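Local coordinates for protein 455aa long hypothetical phospho-sugar mutase (Sulfolobus tokodaii, PDB 2F7L) that interconverts glucosamine 6-phosphate and glucosamine 1-phosphate, and likewise the galactosamine phosphates, on the route to UDP-N-acetylglucosamine and UDP-N-acetylgalactosamine, at residues Lys16-Pro20 against Glu21-Lys25; Asn134-Trp138 against Ser139-Thr143; Ser161-Ile165 against Glu166-Lys170. All coordinates share one frame; numbering follows the deposited sequence.

Interaction 1: Lys16-Pro20 against Glu21-Lys25; sequences KELTP and ELVLK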
loop_
_atom_site.group_PDB
_atom_site.type_symbol
_atom_site.label_atom_id
_atom_site.label_comp_id
_atom_site.label_asym_id
_atom_site.label_seq_id
_atom_site.Cartn_x
_atom_site.Cartn_y
_atom_site.Cartn_z
ATOM N N LYS A 16 -15.446 -9.067 -17.340
ATOM C CA LYS A 16 -14.863 -10.063 -18.224
ATOM C C LYS A 16 -14.368 -11.226 -17.392
ATOM O O LYS A 16 -14.949 -12.301 -17.425
ATOM C CB LYS A 16 -13.735 -9.479 -19.066
ATOM C CG LYS A 16 -14.259 -8.935 -20.363
ATOM C CD LYS A 16 -13.423 -9.361 -21.541
ATOM C CE LYS A 16 -12.236 -8.451 -21.685
ATOM N NZ LYS A 16 -11.444 -8.433 -20.417
ATOM N N GLU A 17 -13.312 -11.007 -16.626
ATOM C CA GLU A 17 -12.796 -12.047 -15.773
ATOM C C GLU A 17 -13.519 -11.820 -14.455
ATOM O O GLU A 17 -14.089 -12.749 -13.882
ATOM C CB GLU A 17 -11.286 -11.875 -15.645
ATOM C CG GLU A 17 -10.647 -11.651 -17.024
ATOM C CD GLU A 17 -9.246 -11.030 -16.989
ATOM O OE1 GLU A 17 -8.865 -10.357 -15.992
ATOM O OE2 GLU A 17 -8.533 -11.208 -18.001
ATOM N N LEU A 18 -13.515 -10.576 -13.976
ATOM C CA LEU A 18 -14.215 -10.252 -12.736
ATOM C C LEU A 18 -15.628 -9.949 -13.216
ATOM O O LEU A 18 -15.942 -8.832 -13.592
ATOM C CB LEU A 18 -13.614 -9.003 -12.056
ATOM C CG LEU A 18 -14.080 -8.746 -10.615
ATOM C CD1 LEU A 18 -13.226 -9.573 -9.685
ATOM C CD2 LEU A 18 -13.967 -7.287 -10.240
ATOM N N THR A 19 -16.474 -10.961 -13.230
ATOM C CA THR A 19 -17.841 -10.795 -13.689
ATOM C C THR A 19 -18.793 -10.638 -12.507
ATOM O O THR A 19 -18.438 -10.895 -11.356
ATOM C CB THR A 19 -18.264 -12.020 -14.481
ATOM O OG1 THR A 19 -18.558 -13.093 -13.575
ATOM C CG2 THR A 19 -17.142 -12.455 -15.392
ATOM N N PRO A 20 -20.026 -10.220 -12.773
ATOM C CA PRO A 20 -20.959 -10.068 -11.657
ATOM C C PRO A 20 -21.200 -11.428 -11.018
ATOM O O PRO A 20 -21.326 -11.517 -9.803
ATOM C CB PRO A 20 -22.225 -9.536 -12.321
ATOM C CG PRO A 20 -21.753 -8.959 -13.583
ATOM C CD PRO A 20 -20.662 -9.855 -14.043
ATOM N N GLU A 21 -21.262 -12.481 -11.846
ATOM C CA GLU A 21 -21.512 -13.850 -11.356
ATOM C C GLU A 21 -20.473 -14.347 -10.353
ATOM O O GLU A 21 -20.819 -15.013 -9.363
ATOM C CB GLU A 21 -21.561 -14.848 -12.507
ATOM C CG GLU A 21 -22.522 -14.497 -13.595
ATOM C CD GLU A 21 -22.010 -13.357 -14.461
ATOM O OE1 GLU A 21 -20.824 -13.397 -14.880
ATOM O OE2 GLU A 21 -22.803 -12.428 -14.737
ATOM N N LEU A 22 -19.207 -14.038 -10.629
ATOM C CA LEU A 22 -18.130 -14.442 -9.759
ATOM C C LEU A 22 -18.239 -13.700 -8.439
ATOM O O LEU A 22 -18.214 -14.316 -7.367
ATOM C CB LEU A 22 -16.782 -14.147 -10.422
ATOM C CG LEU A 22 -15.469 -14.396 -9.651
ATOM C CD1 LEU A 22 -15.445 -15.728 -8.960
ATOM C CD2 LEU A 22 -14.349 -14.365 -10.639
ATOM N N VAL A 23 -18.374 -12.378 -8.516
ATOM C CA VAL A 23 -18.487 -11.560 -7.326
ATOM C C VAL A 23 -19.719 -11.990 -6.537
ATOM O O VAL A 23 -19.731 -11.977 -5.312
ATOM C CB VAL A 23 -18.578 -10.061 -7.700
ATOM C CG1 VAL A 23 -18.912 -9.212 -6.452
ATOM C CG2 VAL A 23 -17.259 -9.607 -8.337
ATOM N N LEU A 24 -20.769 -12.385 -7.224
ATOM C CA LEU A 24 -21.935 -12.815 -6.484
ATOM C C LEU A 24 -21.590 -14.040 -5.612
ATOM O O LEU A 24 -21.990 -14.106 -4.437
ATOM C CB LEU A 24 -23.102 -13.146 -7.426
ATOM C CG LEU A 24 -24.306 -13.770 -6.701
ATOM C CD1 LEU A 24 -24.817 -12.818 -5.625
ATOM C CD2 LEU A 24 -25.387 -14.107 -7.695
ATOM N N LYS A 25 -20.850 -14.994 -6.177
ATOM C CA LYS A 25 -20.479 -16.201 -5.436
ATOM C C LYS A 25 -19.482 -15.891 -4.321
ATOM O O LYS A 25 -19.621 -16.375 -3.179
ATOM C CB LYS A 25 -19.889 -17.239 -6.394
ATOM C CG LYS A 25 -19.925 -18.683 -5.905
ATOM C CD LYS A 25 -19.908 -19.595 -7.110
ATOM C CE LYS A 25 -18.877 -20.690 -6.966
ATOM N NZ LYS A 25 -18.898 -21.657 -8.102
#
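Thr19 sets its hydroxyl between the Glu21 carboxylate and the Leu22 N-H, as N-cap of the helix that follows. With OG1 turned between its own backbone N and carbonyl carbon (chi1 77°), the oxygen looks along the chain and accepts the N-H of Leu22, Leu22 N to Thr19 OG1 being 3.2 Å. The same hydroxyl donates to the carboxylate of Glu21, Thr19 OG1 to Glu21 OE1 2.6 Å, approaching from above the carboxylate plane. Glu21 can take this bond because its chain bends at chi2 (74°), folding back across Thr19 at roughly a right angle and laying OE2 alongside the Pro20 ring, 3.4 Å from Pro20 CD. With an alanine here, the Leu22 N-H would probably lose its cap and the Glu21 carboxylate the hydroxyl that donates to it. The first regular helical bonds follow at once: Val23 N reaches Thr19 O at 3.2 Å and Leu24 N reaches Pro20 O at 2.8 Å.

One residue before the cap, Leu18 brings CG to 4.0 Å from Val23 CG2, the two chains meeting obliquely. An apolar pair bracketing the N-cap in this way is a hydrophobic staple. Separately, Leu22 CD2 rests 3.6 Å from Glu17 O. Leu18 and Val23 both continue into Leu53 of helix 50-63, and Leu18 meets Asn104 and Val23 meets Ile106 of strand 103-109; Leu22 turns to Phe128 of helix 118-130, so the start of helix 20-34 packs on these elements of domain I.

Interaction 2: Asn134-Trp138 against Ser139-Thr143; sequences NTIEW and SSLTT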
loop_
_atom_site.group_PDB
_atom_site.type_symbol
_atom_site.label_atom_id
_atom_site.label_comp_id
_atom_site.label_asym_id
_atom_site.label_seq_id
_atom_site.Cartn_x
_atom_site.Cartn_y
_atom_site.Cartn_z
ATOM N N ASN A 134 -24.216 -20.020 4.106
ATOM C CA ASN A 134 -25.289 -19.834 5.067
ATOM C C ASN A 134 -26.459 -19.153 4.397
ATOM O O ASN A 134 -26.830 -18.050 4.792
ATOM C CB ASN A 134 -24.847 -18.975 6.240
ATOM C CG ASN A 134 -23.849 -19.673 7.096
ATOM O OD1 ASN A 134 -23.840 -20.907 7.152
ATOM N ND2 ASN A 134 -23.004 -18.906 7.791
ATOM N N THR A 135 -27.029 -19.787 3.377
ATOM C CA THR A 135 -28.182 -19.212 2.695
ATOM C C THR A 135 -29.294 -19.266 3.724
ATOM O O THR A 135 -29.501 -20.290 4.374
ATOM C CB THR A 135 -28.555 -20.022 1.443
ATOM O OG1 THR A 135 -27.517 -19.888 0.472
ATOM C CG2 THR A 135 -29.823 -19.506 0.823
ATOM N N ILE A 136 -29.995 -18.156 3.886
ATOM C CA ILE A 136 -31.044 -18.091 4.887
ATOM C C ILE A 136 -32.459 -18.243 4.342
ATOM O O ILE A 136 -32.709 -18.055 3.143
ATOM C CB ILE A 136 -30.943 -16.759 5.671
ATOM C CG1 ILE A 136 -31.214 -15.576 4.723
ATOM C CG2 ILE A 136 -29.548 -16.633 6.287
ATOM C CD1 ILE A 136 -31.586 -14.284 5.410
ATOM N N GLU A 137 -33.379 -18.594 5.246
ATOM C CA GLU A 137 -34.802 -18.756 4.916
ATOM C C GLU A 137 -35.436 -17.458 4.467
ATOM O O GLU A 137 -35.026 -16.370 4.865
ATOM C CB GLU A 137 -35.580 -19.246 6.119
ATOM C CG GLU A 137 -35.367 -20.690 6.466
ATOM C CD GLU A 137 -35.781 -21.615 5.337
ATOM O OE1 GLU A 137 -34.903 -21.958 4.503
ATOM O OE2 GLU A 137 -36.987 -21.976 5.274
ATOM N N TRP A 138 -36.473 -17.592 3.660
ATOM C CA TRP A 138 -37.196 -16.444 3.117
ATOM C C TRP A 138 -37.715 -15.526 4.231
ATOM O O TRP A 138 -37.683 -14.300 4.124
ATOM C CB TRP A 138 -38.380 -16.946 2.287
ATOM C CG TRP A 138 -39.366 -17.678 3.129
ATOM C CD1 TRP A 138 -39.298 -18.982 3.525
ATOM C CD2 TRP A 138 -40.522 -17.130 3.764
ATOM N NE1 TRP A 138 -40.332 -19.281 4.364
ATOM C CE2 TRP A 138 -41.103 -18.164 4.536
ATOM C CE3 TRP A 138 -41.125 -15.867 3.761
ATOM C CZ2 TRP A 138 -42.260 -17.973 5.296
ATOM C CZ3 TRP A 138 -42.281 -15.679 4.519
ATOM C CH2 TRP A 138 -42.832 -16.727 5.273
ATOM N N SER A 139 -38.192 -16.148 5.300
ATOM C CA SER A 139 -38.751 -15.427 6.418
ATOM C C SER A 139 -37.726 -14.640 7.221
ATOM O O SER A 139 -38.101 -13.787 8.030
ATOM C CB SER A 139 -39.516 -16.388 7.319
ATOM O OG SER A 139 -38.745 -17.532 7.595
ATOM N N SER A 140 -36.441 -14.914 7.038
ATOM C CA SER A 140 -35.479 -14.101 7.777
ATOM C C SER A 140 -34.734 -13.197 6.793
ATOM O O SER A 140 -33.822 -12.452 7.151
ATOM C CB SER A 140 -34.521 -14.965 8.649
ATOM O OG SER A 140 -33.791 -15.943 7.941
ATOM N N LEU A 141 -35.171 -13.241 5.545
ATOM C CA LEU A 141 -34.580 -12.448 4.487
ATOM C C LEU A 141 -35.386 -11.142 4.419
ATOM O O LEU A 141 -35.996 -10.833 3.405
ATOM C CB LEU A 141 -34.697 -13.236 3.192
ATOM C CG LEU A 141 -33.718 -13.074 2.045
ATOM C CD1 LEU A 141 -32.281 -13.158 2.520
ATOM C CD2 LEU A 141 -34.009 -14.172 1.047
ATOM N N THR A 142 -35.375 -10.366 5.501
ATOM C CA THR A 142 -36.150 -9.125 5.551
ATOM C C THR A 142 -35.347 -7.862 5.890
ATOM O O THR A 142 -35.863 -6.965 6.530
ATOM C CB THR A 142 -37.308 -9.267 6.585
ATOM O OG1 THR A 142 -36.796 -9.676 7.861
ATOM C CG2 THR A 142 -38.273 -10.315 6.137
ATOM N N THR A 143 -34.100 -7.762 5.448
ATOM C CA THR A 143 -33.305 -6.591 5.785
ATOM C C THR A 143 -32.914 -5.679 4.648
ATOM O O THR A 143 -32.613 -6.135 3.556
ATOM C CB THR A 143 -32.020 -7.002 6.483
ATOM O OG1 THR A 143 -32.341 -7.664 7.708
ATOM C CG2 THR A 143 -31.170 -5.786 6.775
#
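Trp138 leaves the backbone with CG between its own N and carbonyl carbon (chi1 64°), a rotation that folds the indole forward over the next residue, Ser139. At the root, Trp138 CB lies beside the peptide N of Ser139, as covalent geometry requires. From CG onward the ring spreads above that peptide nitrogen, which lies over the CG-CD2 bond of the five-membered ring. Farther out, the six-membered ring receives the Ser139 methylene: Ser139 CB stands 3.6 Å from its centroid and just 7° off the ring normal, a CH-pi contact square on the face. Trp138 NE1, on the five-membered side, has Ser139 N 3.9 Å away, while CZ2, CZ3 and CH2 at the outer rim lie round the same CB. The indole thus lies with one face over its immediate successor.

The backbone beneath turns tightly. Ser140 N donates to Glu137 O at 3.0 Å, coming from well above the carbonyl plane, and Ser140 OG adds a weak bond to that same oxygen at 3.3 Å, so two donors of one serine hold a single carbonyl. The next step repeats the pattern, Leu141 N to Trp138 O at 3.1 Å. Ile136 CB comes 3.7 Å from Ser140 OG; how the end of Ile136 meets Leu141 is doubtful in its details. Before the turn, Ile136 bonds through its backbone to Ser63 and touches Lys36.

Two overlapping type I beta turns of this kind make a short 3-10 segment, closed by an inverse gamma turn centred on Leu141; here it bends the surface loop that leads from helix 118-130 to the edge strand 146-147, away from the predicted phosphoserine and magnesium sites.

Interaction 3: Ser161-Ile165 against Glu166-Lys170; sequences SHVDI and EKIKK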
loop_
_atom_site.group_PDB
_atom_site.type_symbol
_atom_site.label_atom_id
_atom_site.label_comp_id
_atom_site.label_asym_id
_atom_site.label_seq_id
_atom_site.Cartn_x
_atom_site.Cartn_y
_atom_site.Cartn_z
ATOM N N SER A 161 -5.879 13.838 14.536
ATOM C CA SER A 161 -5.644 13.666 15.950
ATOM C C SER A 161 -4.217 13.251 16.300
ATOM O O SER A 161 -3.894 13.080 17.473
ATOM C CB SER A 161 -6.612 12.632 16.498
ATOM O OG SER A 161 -6.124 11.338 16.238
ATOM N N HIS A 162 -3.357 13.087 15.309
ATOM C CA HIS A 162 -1.985 12.669 15.608
ATOM C C HIS A 162 -0.881 13.656 15.257
ATOM O O HIS A 162 0.295 13.316 15.372
ATOM C CB HIS A 162 -1.680 11.330 14.940
ATOM C CG HIS A 162 -2.557 10.213 15.409
ATOM N ND1 HIS A 162 -2.505 9.716 16.692
ATOM C CD2 HIS A 162 -3.503 9.494 14.763
ATOM C CE1 HIS A 162 -3.383 8.734 16.815
ATOM N NE2 HIS A 162 -4.000 8.581 15.659
ATOM N N VAL A 163 -1.250 14.863 14.835
ATOM C CA VAL A 163 -0.262 15.884 14.504
ATOM C C VAL A 163 -0.622 17.254 15.090
ATOM O O VAL A 163 -1.794 17.589 15.268
ATOM C CB VAL A 163 -0.094 16.051 12.980
ATOM C CG1 VAL A 163 0.273 14.710 12.347
ATOM C CG2 VAL A 163 -1.353 16.610 12.382
ATOM N N ASP A 164 0.402 18.038 15.397
ATOM C CA ASP A 164 0.211 19.374 15.931
ATOM C C ASP A 164 -0.441 20.202 14.849
ATOM O O ASP A 164 0.256 20.827 14.062
ATOM C CB ASP A 164 1.564 19.989 16.249
ATOM C CG ASP A 164 1.449 21.310 16.967
ATOM O OD1 ASP A 164 0.493 22.078 16.678
ATOM O OD2 ASP A 164 2.336 21.575 17.810
ATOM N N ILE A 165 -1.765 20.232 14.808
ATOM C CA ILE A 165 -2.447 20.995 13.773
ATOM C C ILE A 165 -2.064 22.470 13.679
ATOM O O ILE A 165 -1.922 23.017 12.582
ATOM C CB ILE A 165 -3.950 20.935 13.938
ATOM C CG1 ILE A 165 -4.414 19.487 13.844
ATOM C CG2 ILE A 165 -4.620 21.826 12.882
ATOM C CD1 ILE A 165 -5.909 19.345 13.933
ATOM N N GLU A 166 -1.911 23.122 14.823
ATOM C CA GLU A 166 -1.554 24.533 14.816
ATOM C C GLU A 166 -0.135 24.770 14.290
ATOM O O GLU A 166 0.069 25.608 13.405
ATOM C CB GLU A 166 -1.742 25.124 16.216
ATOM C CG GLU A 166 -3.209 25.233 16.629
ATOM C CD GLU A 166 -4.095 25.862 15.532
ATOM O OE1 GLU A 166 -3.648 26.831 14.869
ATOM O OE2 GLU A 166 -5.249 25.400 15.340
ATOM N N LYS A 167 0.838 24.029 14.817
ATOM C CA LYS A 167 2.221 24.177 14.377
ATOM C C LYS A 167 2.312 24.164 12.849
ATOM O O LYS A 167 2.916 25.055 12.242
ATOM C CB LYS A 167 3.083 23.059 14.981
ATOM C CG LYS A 167 4.498 22.899 14.409
ATOM C CD LYS A 167 5.393 24.108 14.622
ATOM C CE LYS A 167 6.810 23.863 14.063
ATOM N NZ LYS A 167 7.564 25.115 13.660
ATOM N N ILE A 168 1.687 23.168 12.227
ATOM C CA ILE A 168 1.708 23.025 10.777
ATOM C C ILE A 168 0.887 24.114 10.108
ATOM O O ILE A 168 1.264 24.635 9.059
ATOM C CB ILE A 168 1.136 21.656 10.354
ATOM C CG1 ILE A 168 1.956 20.538 10.992
ATOM C CG2 ILE A 168 1.140 21.522 8.839
ATOM C CD1 ILE A 168 1.291 19.174 10.917
ATOM N N LYS A 169 -0.243 24.449 10.714
ATOM C CA LYS A 169 -1.119 25.457 10.144
ATOM C C LYS A 169 -0.354 26.761 10.013
ATOM O O LYS A 169 -0.565 27.536 9.078
ATOM C CB LYS A 169 -2.360 25.651 11.028
ATOM C CG LYS A 169 -3.561 26.185 10.261
ATOM C CD LYS A 169 -4.722 26.563 11.164
ATOM C CE LYS A 169 -5.180 25.399 12.013
ATOM N NZ LYS A 169 -6.204 25.817 13.021
ATOM N N LYS A 170 0.555 26.977 10.954
ATOM C CA LYS A 170 1.370 28.184 10.998
ATOM C C LYS A 170 2.284 28.328 9.787
ATOM O O LYS A 170 2.448 29.424 9.259
ATOM C CB LYS A 170 2.197 28.189 12.295
ATOM C CG LYS A 170 3.259 29.277 12.419
ATOM C CD LYS A 170 3.924 29.215 13.812
ATOM C CE LYS A 170 5.105 30.199 13.966
ATOM N NZ LYS A 170 4.735 31.639 13.721
#
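From Asp164, centre of an inverse gamma turn (phi -66°, psi 90°), the chain goes directly into a helix, and the CA atoms of Asp164 and Lys167 are 5.4 Å apart. The opening turns are joined by a weak bond from Ile168 N to Asp164 O (3.3 Å) and a firmer one from Lys169 N to Ile165 O (2.9 Å).

Asp164 is the N-cap. With CG trans to the amide N (chi1 -173°), the carboxylate reaches forward so that OD1 accepts the N-H of Lys167 at 2.7 Å, nearly straight but from above the carboxylate plane. A negative group placed here would suit the positive end of the helix dipole. Beyond the cap, Ile165 CG2 lies 3.7 Å from Lys169 CE, and the end of that lysine forms a salt bridge with Glu166, NZ meeting OE2 on its syn side. Val163 and Ile168 flank the cap as a hydrophobic staple, Val163 CG2 and Ile168 CD1 being 4.0 Å apart with the chains at about a right angle.

Ile168 also packs on Leu350 and Ala354 of helix 342-356, whose Glu351 accepts from Asp164 N; helix 165-171 of domain II is thereby seated against domain III.

Overall arrangement
The three contacts follow one another along the chain, each rounding a turn or helix start. Interactions 1 and 2 are neighbours without touching: their centres are 23 Å apart and their nearest atoms about 9 Å. They share surroundings, since helix 20-34, which interaction 1 opens, supplies Thr32 to Asn134 of interaction 2, and helix 50-63 borders both. Interaction 3 belongs to domain II, its centre 45 Å from that of interaction 1, on the opposite side of the chain's centre, and 49 Å from that of interaction 2. Interactions 1 and 3 repeat one solution, an N-cap with a hydrophobic staple, in separate alpha/beta/alpha domains of this multidomain mutase.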